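Local atomic coordinates of N-acylethanolamine-hydrolyzing acid amidase beta-subunit (Caenorhabditis elegans, PDB entry 6DY3), a protein that forms, with an alpha subunit, a lysosomal amidase that probably degrades bioactive fatty acid amides such as N-palmitoylethanolamine to ethanolamine and free fatty acids. Residues T2-Q7 and K193-V198; S138-R141 and A145-Y148; V160-D165 and Q170-R175. All blocks are in the same frame, centred on the assembly; numbering follows the deposited sequence.

Contact 1. Residues T2-Q7 and K193-V198; sequences TSIVAQ and KSMVEV
No ring, amide or guanidinium takes part where Ile4 and Ala6 meet Met195 and Val198, so the faces and edges that matter are those of the beta-sheet itself. One face of strand 2-7 carries Ile4 and Ala6 toward helix 192-199. From the other, Val5 packs on Ile125 and Ala127 of the second sheet, while strands 13-20 and 158-161 flank its two edges. A helix over the outer face of one of two stacked antiparallel sheets belongs to a helical layer of the alpha-beta-beta-alpha sandwich of Ntn hydrolases, and the chain's N-terminal strand, which begins at Thr2, directly after the probable nucleophile Cys1, forms part of it. The two short segments run closer to antiparallel than to parallel, at 147°, with their axes 10.7 Å apart. Ile4 and Met195 do most of the bridging, and all four residues that touch are buried. Met195 leaves the helix with CG anti to the backbone N (chi1 -172°), then bends at both chi2 and chi3, which lays SD beside Ile4 and turns CE toward the strand. SD rests 4.0 Å from Ile4 CB, and CE reaches Ile4 CG2 at 3.9 Å. The same methyl lies 4.3 Å from Ala6 CB, a looser touch. The Met195 and Ile4 side chains lie side by side, pointing opposite ways. The other branch of Ile4 serves the next helical turn. Around this aliphatic layer, Leu182 packs on Ile4, Leu185 on Val198, and Ile14 and Phe190 on Met195, so the helix is seated against both its predecessor in the chain and the sheet. With chi2 at 173°, Ile4 stretches its CD1 away from the strand until it lies 3.5 Å from Val198 CG1.

Contact 2. Residues S138-R141 and A145-Y148; sequences SRNR and ANVY
Ser138 and Asn146 form an antiparallel hydrogen-bonded pair, and Arg139 and Ala145 the non-hydrogen-bonded pair that follows, at the turn end of the beta hairpin made by strands 134-139 and 145-149. Ser138 N donates to Asn146 O at 2.7 Å, and Asn146 N returns a bond to Ser138 O at 3.0 Å. That last oxygen is also approached by Ala145 CA at 3.1 Å, a CA-H...O contact. Past the strand end, Asn140 adds a side-chain link: its ND2 donates to Asn146 OD1 at 2.8 Å, nearly within its own amide plane but from above the carbonyl plane of the acceptor, and the two amides are turned 52° apart. The remaining end of that amide, Asn140 OD1, accepts from Arg71. On the face shared by Ser138 and Asn146, Tyr148 reaches back along the strand with its ring, so that Ser138 OG comes to the ring edge, close to its plane, 3.4 Å from Tyr148 CE1. The reverse face belongs to Arg139 and Ala145. Bends at chi2 and chi3 (-58° and -47°) curl Arg139 round until one face of its guanidinium lies against the methyl of Ala145, Arg139 NH1 being 3.5 Å from Ala145 CB. NH1 also donates to the carbonyls of Phe113 and Arg115, tying the hairpin to the end of helix 106-113. In the sheet, strand 134-139 runs between strand 122-127, whose Tyr123 touches Ser138, and strand 145-149, the outermost strand on this side within the chain.

Contact 3. Residues V160-D165 and Q170-R175; sequences VETNFD and QGDDRR
Thr162 and Asp172 approach from opposite directions: Thr162 OG1 donates to Asp172 OD2 at 2.8 Å from the anti side, 30° out of the carboxylate plane. The same OD2 takes Arg174 NH2 at 3.0 Å on its syn side, while Asp172 OD1 uses its syn lone pair for Arg174 NE at 3.3 Å, a side-on salt bridge. Asp172 is the N-cap of helix 173-185, and its OD1 takes the capping bond from Arg174 N, 3.0 Å away and above the carboxylate plane. Four donors thus fix the rotation of this carboxylate and probably help to keep it ionised. Thr162 CG2 lies over one guanidinium face of Arg174, and Phe164 turns its ring edge to Asp172, with Phe164 CD2 3.6 Å from Asp172 OD2. A further bond leads from Arg174 NH2 to Asn163 OD1, at 3.3 Å and tilted from both planes. One residue on, Arg175, extended from CG to NE, reaches across to the end of the strand; its NE donates to Val160 O at 3.2 Å, above the carbonyl plane, and its CG packs on Val160 CG1. Glu161 OE2 is near Arg175 only as a charge, no N-H pointing at it; its OE1 pairs with Lys169.

Farther out, Arg174 NH1 forms a salt bridge with Asp20. Asn163, probably important for activity as in relatives, is fixed through ND2 to the carbonyl of Ala70, and its OD1 accepts from the N-terminal amine of Cys1. This pairing is consistent with the active site of an Ntn hydrolase of the choloylglycine hydrolase family.

Overall arrangement
Contacts 1 and 3 hold neighbouring strands of one sheet, 2-7 and 158-161, against the successive helices 192-199 and 173-185, and they touch: Ser3 N probably bonds Glu161 O, and Ile4 packs on Val160. Both are buried, but their chemistry differs. Contact 1 is purely apolar, whereas contact 3, at the strand end beside Cys1, is built largely from charges and hydrogen bonds. Contact 2 belongs to the other sheet and stands clear of both, about 8 Å from contact 1 and 6 Å from contact 3 between nearest atoms. Only partly buried, it joins strand to strand through backbone bonds and one amide-amide link, with exposed Asn146 and Tyr148 at its outer side.

Contact 1. Residues T2-Q7 and K193-V198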
loop_
_atom_site.group_PDB
_atom_site.type_symbol
_atom_site.label_atom_id
_atom_site.label_comp_id
_atom_site.label_asym_id
_atom_site.label_seq_id
_atom_site.Cartn_x
_atom_site.Cartn_y
_atom_site.Cartn_z
ATOM N N THR B 2 -4.810 8.481 -1.072
ATOM C CA THR B 2 -4.405 9.672 -0.338
ATOM C C THR B 2 -3.655 9.220 0.904
ATOM O O THR B 2 -4.218 8.519 1.750
ATOM C CB THR B 2 -5.617 10.533 0.047
ATOM O OG1 THR B 2 -6.382 10.840 -1.124
ATOM C CG2 THR B 2 -5.180 11.835 0.715
ATOM N N SER B 3 -2.390 9.603 1.002
ATOM C CA SER B 3 -1.573 9.303 2.168
ATOM C C SER B 3 -1.228 10.605 2.864
ATOM O O SER B 3 -0.759 11.550 2.222
ATOM C CB SER B 3 -0.298 8.556 1.776
ATOM O OG SER B 3 -0.600 7.239 1.351
ATOM N N ILE B 4 -1.428 10.639 4.178
ATOM C CA ILE B 4 -1.192 11.827 4.983
ATOM C C ILE B 4 -0.322 11.437 6.166
ATOM O O ILE B 4 -0.505 10.368 6.756
ATOM C CB ILE B 4 -2.510 12.464 5.476
ATOM C CG1 ILE B 4 -3.451 12.725 4.298
ATOM C CG2 ILE B 4 -2.221 13.761 6.242
ATOM C CD1 ILE B 4 -4.839 13.203 4.718
ATOM N N VAL B 5 0.639 12.300 6.491
ATOM C CA VAL B 5 1.444 12.186 7.699
ATOM C C VAL B 5 1.455 13.545 8.382
ATOM O O VAL B 5 1.697 14.565 7.729
ATOM C CB VAL B 5 2.875 11.714 7.389
ATOM C CG1 VAL B 5 3.816 12.001 8.570
ATOM C CG2 VAL B 5 2.861 10.235 7.082
ATOM N N ALA B 6 1.204 13.557 9.693
ATOM C CA ALA B 6 1.137 14.794 10.461
ATOM C C ALA B 6 1.747 14.591 11.841
ATOM O O ALA B 6 1.569 13.537 12.460
ATOM C CB ALA B 6 -0.313 15.288 10.604
ATOM N N GLN B 7 2.466 15.605 12.320
ATOM C CA GLN B 7 3.012 15.609 13.672
ATOM C C GLN B 7 2.387 16.757 14.453
ATOM O O GLN B 7 2.511 17.922 14.057
ATOM C CB GLN B 7 4.536 15.728 13.653
ATOM C CG GLN B 7 5.154 15.583 15.026
ATOM C CD GLN B 7 6.666 15.635 15.009
ATOM O OE1 GLN B 7 7.290 15.941 13.994
ATOM N NE2 GLN B 7 7.266 15.309 16.139
ATOM N N LYS B 193 -8.263 10.817 15.832
ATOM C CA LYS B 193 -9.643 11.151 15.494
ATOM C C LYS B 193 -9.713 12.345 14.550
ATOM O O LYS B 193 -10.636 12.430 13.731
ATOM C CB LYS B 193 -10.448 11.425 16.763
ATOM C CG LYS B 193 -10.685 10.173 17.601
ATOM C CD LYS B 193 -11.734 10.402 18.667
ATOM C CE LYS B 193 -11.814 9.222 19.627
ATOM N NZ LYS B 193 -12.100 7.944 18.917
ATOM N N SER B 194 -8.753 13.268 14.647
ATOM C CA SER B 194 -8.653 14.336 13.658
ATOM C C SER B 194 -8.341 13.767 12.281
ATOM O O SER B 194 -8.892 14.221 11.274
ATOM C CB SER B 194 -7.584 15.341 14.079
ATOM O OG SER B 194 -7.832 15.822 15.391
ATOM N N MET B 195 -7.445 12.778 12.221
ATOM C CA MET B 195 -7.124 12.139 10.949
ATOM C C MET B 195 -8.351 11.454 10.355
ATOM O O MET B 195 -8.527 11.427 9.132
ATOM C CB MET B 195 -5.983 11.139 11.148
ATOM C CG MET B 195 -5.433 10.554 9.860
ATOM S SD MET B 195 -4.715 11.821 8.782
ATOM C CE MET B 195 -3.221 12.228 9.689
ATOM N N VAL B 196 -9.204 10.880 11.202
ATOM C CA VAL B 196 -10.439 10.269 10.718
ATOM C C VAL B 196 -11.344 11.315 10.074
ATOM O O VAL B 196 -12.011 11.045 9.068
ATOM C CB VAL B 196 -11.150 9.536 11.870
ATOM C CG1 VAL B 196 -12.552 9.105 11.456
ATOM C CG2 VAL B 196 -10.332 8.344 12.306
ATOM N N GLU B 197 -11.429 12.507 10.675
ATOM C CA GLU B 197 -12.236 13.571 10.083
ATOM C C GLU B 197 -11.688 13.986 8.723
ATOM O O GLU B 197 -12.457 14.216 7.784
ATOM C CB GLU B 197 -12.298 14.778 11.020
ATOM C CG GLU B 197 -13.114 15.943 10.468
ATOM C CD GLU B 197 -13.283 17.078 11.472
ATOM O OE1 GLU B 197 -12.873 16.906 12.641
ATOM O OE2 GLU B 197 -13.824 18.143 11.094
ATOM N N VAL B 198 -10.362 14.093 8.601
ATOM C CA VAL B 198 -9.748 14.462 7.327
ATOM C C VAL B 198 -10.025 13.393 6.277
ATOM O O VAL B 198 -10.534 13.681 5.187
ATOM C CB VAL B 198 -8.233 14.686 7.503
ATOM C CG1 VAL B 198 -7.562 14.962 6.160
ATOM C CG2 VAL B 198 -7.965 15.827 8.472
#

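Contact 2. Residues S138-R141 and A145-Y148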
loop_
_atom_site.group_PDB
_atom_site.type_symbol
_atom_site.label_atom_id
_atom_site.label_comp_id
_atom_site.label_asym_id
_atom_site.label_seq_id
_atom_site.Cartn_x
_atom_site.Cartn_y
_atom_site.Cartn_z
ATOM N N SER B 138 9.735 10.310 -3.185
ATOM C CA SER B 138 9.294 10.333 -4.572
ATOM C C SER B 138 10.222 9.443 -5.387
ATOM O O SER B 138 11.378 9.802 -5.631
ATOM C CB SER B 138 9.294 11.758 -5.118
ATOM O OG SER B 138 8.478 12.588 -4.317
ATOM N N ARG B 139 9.717 8.284 -5.798
ATOM C CA ARG B 139 10.445 7.419 -6.718
ATOM C C ARG B 139 10.214 7.948 -8.125
ATOM O O ARG B 139 9.087 7.916 -8.634
ATOM C CB ARG B 139 9.980 5.970 -6.584
ATOM C CG ARG B 139 10.204 5.373 -5.202
ATOM C CD ARG B 139 11.671 5.423 -4.787
ATOM N NE ARG B 139 12.567 4.956 -5.842
ATOM C CZ ARG B 139 13.846 4.654 -5.658
ATOM N NH1 ARG B 139 14.394 4.760 -4.459
ATOM N NH2 ARG B 139 14.576 4.240 -6.679
ATOM N N ASN B 140 11.277 8.433 -8.755
ATOM C CA ASN B 140 11.178 9.077 -10.055
ATOM C C ASN B 140 11.494 8.084 -11.161
ATOM O O ASN B 140 11.959 6.969 -10.920
ATOM C CB ASN B 140 12.125 10.280 -10.134
ATOM C CG ASN B 140 11.844 11.316 -9.067
ATOM O OD1 ASN B 140 10.693 11.663 -8.812
ATOM N ND2 ASN B 140 12.899 11.811 -8.428
ATOM N N ARG B 141 11.228 8.509 -12.389
ATOM C CA ARG B 141 11.584 7.736 -13.564
ATOM C C ARG B 141 13.111 7.776 -13.743
ATOM O O ARG B 141 13.656 8.854 -14.015
ATOM C CB ARG B 141 10.894 8.289 -14.804
ATOM C CG ARG B 141 9.394 8.077 -14.808
ATOM C CD ARG B 141 8.755 8.758 -16.000
ATOM N NE ARG B 141 7.356 8.378 -16.172
ATOM C CZ ARG B 141 6.536 8.927 -17.067
ATOM N NH1 ARG B 141 6.975 9.889 -17.871
ATOM N NH2 ARG B 141 5.274 8.512 -17.160
ATOM N N ALA B 145 15.455 9.004 -6.459
ATOM C CA ALA B 145 14.466 9.288 -5.436
ATOM C C ALA B 145 14.741 10.651 -4.815
ATOM O O ALA B 145 15.893 11.067 -4.669
ATOM C CB ALA B 145 14.468 8.210 -4.349
ATOM N N ASN B 146 13.661 11.340 -4.453
ATOM C CA ASN B 146 13.724 12.592 -3.715
ATOM C C ASN B 146 12.934 12.448 -2.423
ATOM O O ASN B 146 11.936 11.725 -2.364
ATOM C CB ASN B 146 13.177 13.756 -4.539
ATOM C CG ASN B 146 13.968 13.990 -5.809
ATOM O OD1 ASN B 146 13.401 14.112 -6.895
ATOM N ND2 ASN B 146 15.291 14.048 -5.679
ATOM N N VAL B 147 13.393 13.141 -1.384
ATOM C CA VAL B 147 12.776 13.089 -0.066
ATOM C C VAL B 147 12.270 14.475 0.307
ATOM O O VAL B 147 12.907 15.486 -0.010
ATOM C CB VAL B 147 13.762 12.566 0.996
ATOM C CG1 VAL B 147 14.139 11.122 0.694
ATOM C CG2 VAL B 147 14.998 13.445 1.060
ATOM N N TYR B 148 11.123 14.515 0.980
ATOM C CA TYR B 148 10.534 15.762 1.467
ATOM C C TYR B 148 10.065 15.515 2.897
ATOM O O TYR B 148 8.973 14.967 3.105
ATOM C CB TYR B 148 9.381 16.219 0.581
ATOM C CG TYR B 148 9.753 16.327 -0.875
ATOM C CD1 TYR B 148 9.602 15.240 -1.735
ATOM C CD2 TYR B 148 10.262 17.512 -1.396
ATOM C CE1 TYR B 148 9.945 15.335 -3.076
ATOM C CE2 TYR B 148 10.608 17.617 -2.738
ATOM C CZ TYR B 148 10.447 16.527 -3.572
ATOM O OH TYR B 148 10.789 16.631 -4.902
#

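Contact 3. Residues V160-D165 and Q170-R175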
loop_
_atom_site.group_PDB
_atom_site.type_symbol
_atom_site.label_atom_id
_atom_site.label_comp_id
_atom_site.label_asym_id
_atom_site.label_seq_id
_atom_site.Cartn_x
_atom_site.Cartn_y
_atom_site.Cartn_z
ATOM N N VAL B 160 0.953 15.638 2.541
ATOM C CA VAL B 160 -0.160 15.034 1.815
ATOM C C VAL B 160 0.294 14.704 0.400
ATOM O O VAL B 160 0.892 15.546 -0.279
ATOM C CB VAL B 160 -1.392 15.960 1.774
ATOM C CG1 VAL B 160 -2.542 15.284 1.025
ATOM C CG2 VAL B 160 -1.814 16.339 3.178
ATOM N N GLU B 161 -0.030 13.500 -0.059
ATOM C CA GLU B 161 0.339 13.091 -1.402
ATOM C C GLU B 161 -0.733 12.161 -1.958
ATOM O O GLU B 161 -1.354 11.397 -1.218
ATOM C CB GLU B 161 1.722 12.410 -1.406
ATOM C CG GLU B 161 2.393 12.370 -2.770
ATOM C CD GLU B 161 2.464 13.745 -3.428
ATOM O OE1 GLU B 161 3.278 14.581 -2.975
ATOM O OE2 GLU B 161 1.694 13.995 -4.386
ATOM N N THR B 162 -0.952 12.236 -3.276
ATOM C CA THR B 162 -1.897 11.346 -3.943
ATOM C C THR B 162 -1.146 10.605 -5.042
ATOM O O THR B 162 -0.133 9.975 -4.756
ATOM C CB THR B 162 -3.120 12.110 -4.427
ATOM O OG1 THR B 162 -2.713 13.125 -5.359
ATOM C CG2 THR B 162 -3.837 12.757 -3.276
ATOM N N ASN B 163 -1.621 10.664 -6.292
ATOM C CA ASN B 163 -1.136 9.823 -7.374
ATOM C C ASN B 163 -0.439 10.577 -8.499
ATOM O O ASN B 163 0.118 9.932 -9.392
ATOM C CB ASN B 163 -2.311 9.043 -7.982
ATOM C CG ASN B 163 -2.924 8.076 -7.007
ATOM O OD1 ASN B 163 -4.139 8.097 -6.785
ATOM N ND2 ASN B 163 -2.097 7.215 -6.419
ATOM N N PHE B 164 -0.476 11.901 -8.516
ATOM C CA PHE B 164 -0.055 12.654 -9.690
ATOM C C PHE B 164 1.069 13.625 -9.341
ATOM O O PHE B 164 1.536 13.694 -8.203
ATOM C CB PHE B 164 -1.246 13.403 -10.293
ATOM C CG PHE B 164 -2.491 12.565 -10.417
ATOM C CD1 PHE B 164 -2.582 11.566 -11.368
ATOM C CD2 PHE B 164 -3.579 12.798 -9.599
ATOM C CE1 PHE B 164 -3.718 10.805 -11.486
ATOM C CE2 PHE B 164 -4.724 12.038 -9.717
ATOM C CZ PHE B 164 -4.792 11.042 -10.665
ATOM N N ASP B 165 1.526 14.352 -10.365
ATOM C CA ASP B 165 2.516 15.416 -10.217
ATOM C C ASP B 165 2.171 16.546 -11.187
ATOM O O ASP B 165 1.219 16.455 -11.969
ATOM C CB ASP B 165 3.943 14.884 -10.431
ATOM C CG ASP B 165 4.030 13.895 -11.564
ATOM O OD1 ASP B 165 3.305 14.078 -12.563
ATOM O OD2 ASP B 165 4.824 12.934 -11.457
ATOM N N GLN B 170 -1.462 19.594 -8.527
ATOM C CA GLN B 170 -1.943 20.829 -7.916
ATOM C C GLN B 170 -3.448 20.996 -8.057
ATOM O O GLN B 170 -4.053 21.738 -7.275
ATOM C CB GLN B 170 -1.226 22.030 -8.536
ATOM C CG GLN B 170 0.289 21.950 -8.445
ATOM C CD GLN B 170 0.776 21.822 -7.019
ATOM O OE1 GLN B 170 0.278 22.491 -6.123
ATOM N NE2 GLN B 170 1.747 20.949 -6.802
ATOM N N GLY B 171 -4.065 20.333 -9.028
ATOM C CA GLY B 171 -5.497 20.388 -9.225
ATOM C C GLY B 171 -6.265 19.202 -8.679
ATOM O O GLY B 171 -7.462 19.081 -8.964
ATOM N N ASP B 172 -5.620 18.318 -7.919
ATOM C CA ASP B 172 -6.295 17.152 -7.360
ATOM C C ASP B 172 -7.182 17.577 -6.195
ATOM O O ASP B 172 -6.689 18.064 -5.171
ATOM C CB ASP B 172 -5.269 16.114 -6.907
ATOM C CG ASP B 172 -5.905 14.768 -6.549
ATOM O OD1 ASP B 172 -7.128 14.720 -6.331
ATOM O OD2 ASP B 172 -5.181 13.752 -6.482
ATOM N N ASP B 173 -8.492 17.392 -6.351
ATOM C CA ASP B 173 -9.426 17.829 -5.321
ATOM C C ASP B 173 -9.229 17.064 -4.018
ATOM O O ASP B 173 -9.484 17.607 -2.937
ATOM C CB ASP B 173 -10.861 17.664 -5.822
ATOM C CG ASP B 173 -11.744 18.848 -5.481
ATOM O OD1 ASP B 173 -11.355 19.666 -4.616
ATOM O OD2 ASP B 173 -12.830 18.964 -6.089
ATOM N N ARG B 174 -8.805 15.800 -4.098
ATOM C CA ARG B 174 -8.502 15.039 -2.889
ATOM C C ARG B 174 -7.369 15.689 -2.106
ATOM O O ARG B 174 -7.451 15.846 -0.883
ATOM C CB ARG B 174 -8.134 13.602 -3.247
ATOM C CG ARG B 174 -9.248 12.820 -3.918
ATOM C CD ARG B 174 -8.748 11.469 -4.405
ATOM N NE ARG B 174 -7.642 11.617 -5.344
ATOM C CZ ARG B 174 -6.949 10.604 -5.857
ATOM N NH1 ARG B 174 -7.244 9.359 -5.519
ATOM N NH2 ARG B 174 -5.957 10.840 -6.706
ATOM N N ARG B 175 -6.292 16.059 -2.799
ATOM C CA ARG B 175 -5.146 16.654 -2.120
ATOM C C ARG B 175 -5.468 18.049 -1.604
ATOM O O ARG B 175 -5.092 18.401 -0.481
ATOM C CB ARG B 175 -3.949 16.692 -3.069
ATOM C CG ARG B 175 -2.642 17.080 -2.403
ATOM C CD ARG B 175 -1.462 16.936 -3.351
ATOM N NE ARG B 175 -0.218 17.319 -2.699
ATOM C CZ ARG B 175 0.231 18.566 -2.633
ATOM N NH1 ARG B 175 -0.452 19.559 -3.186
ATOM N NH2 ARG B 175 1.370 18.825 -2.012
#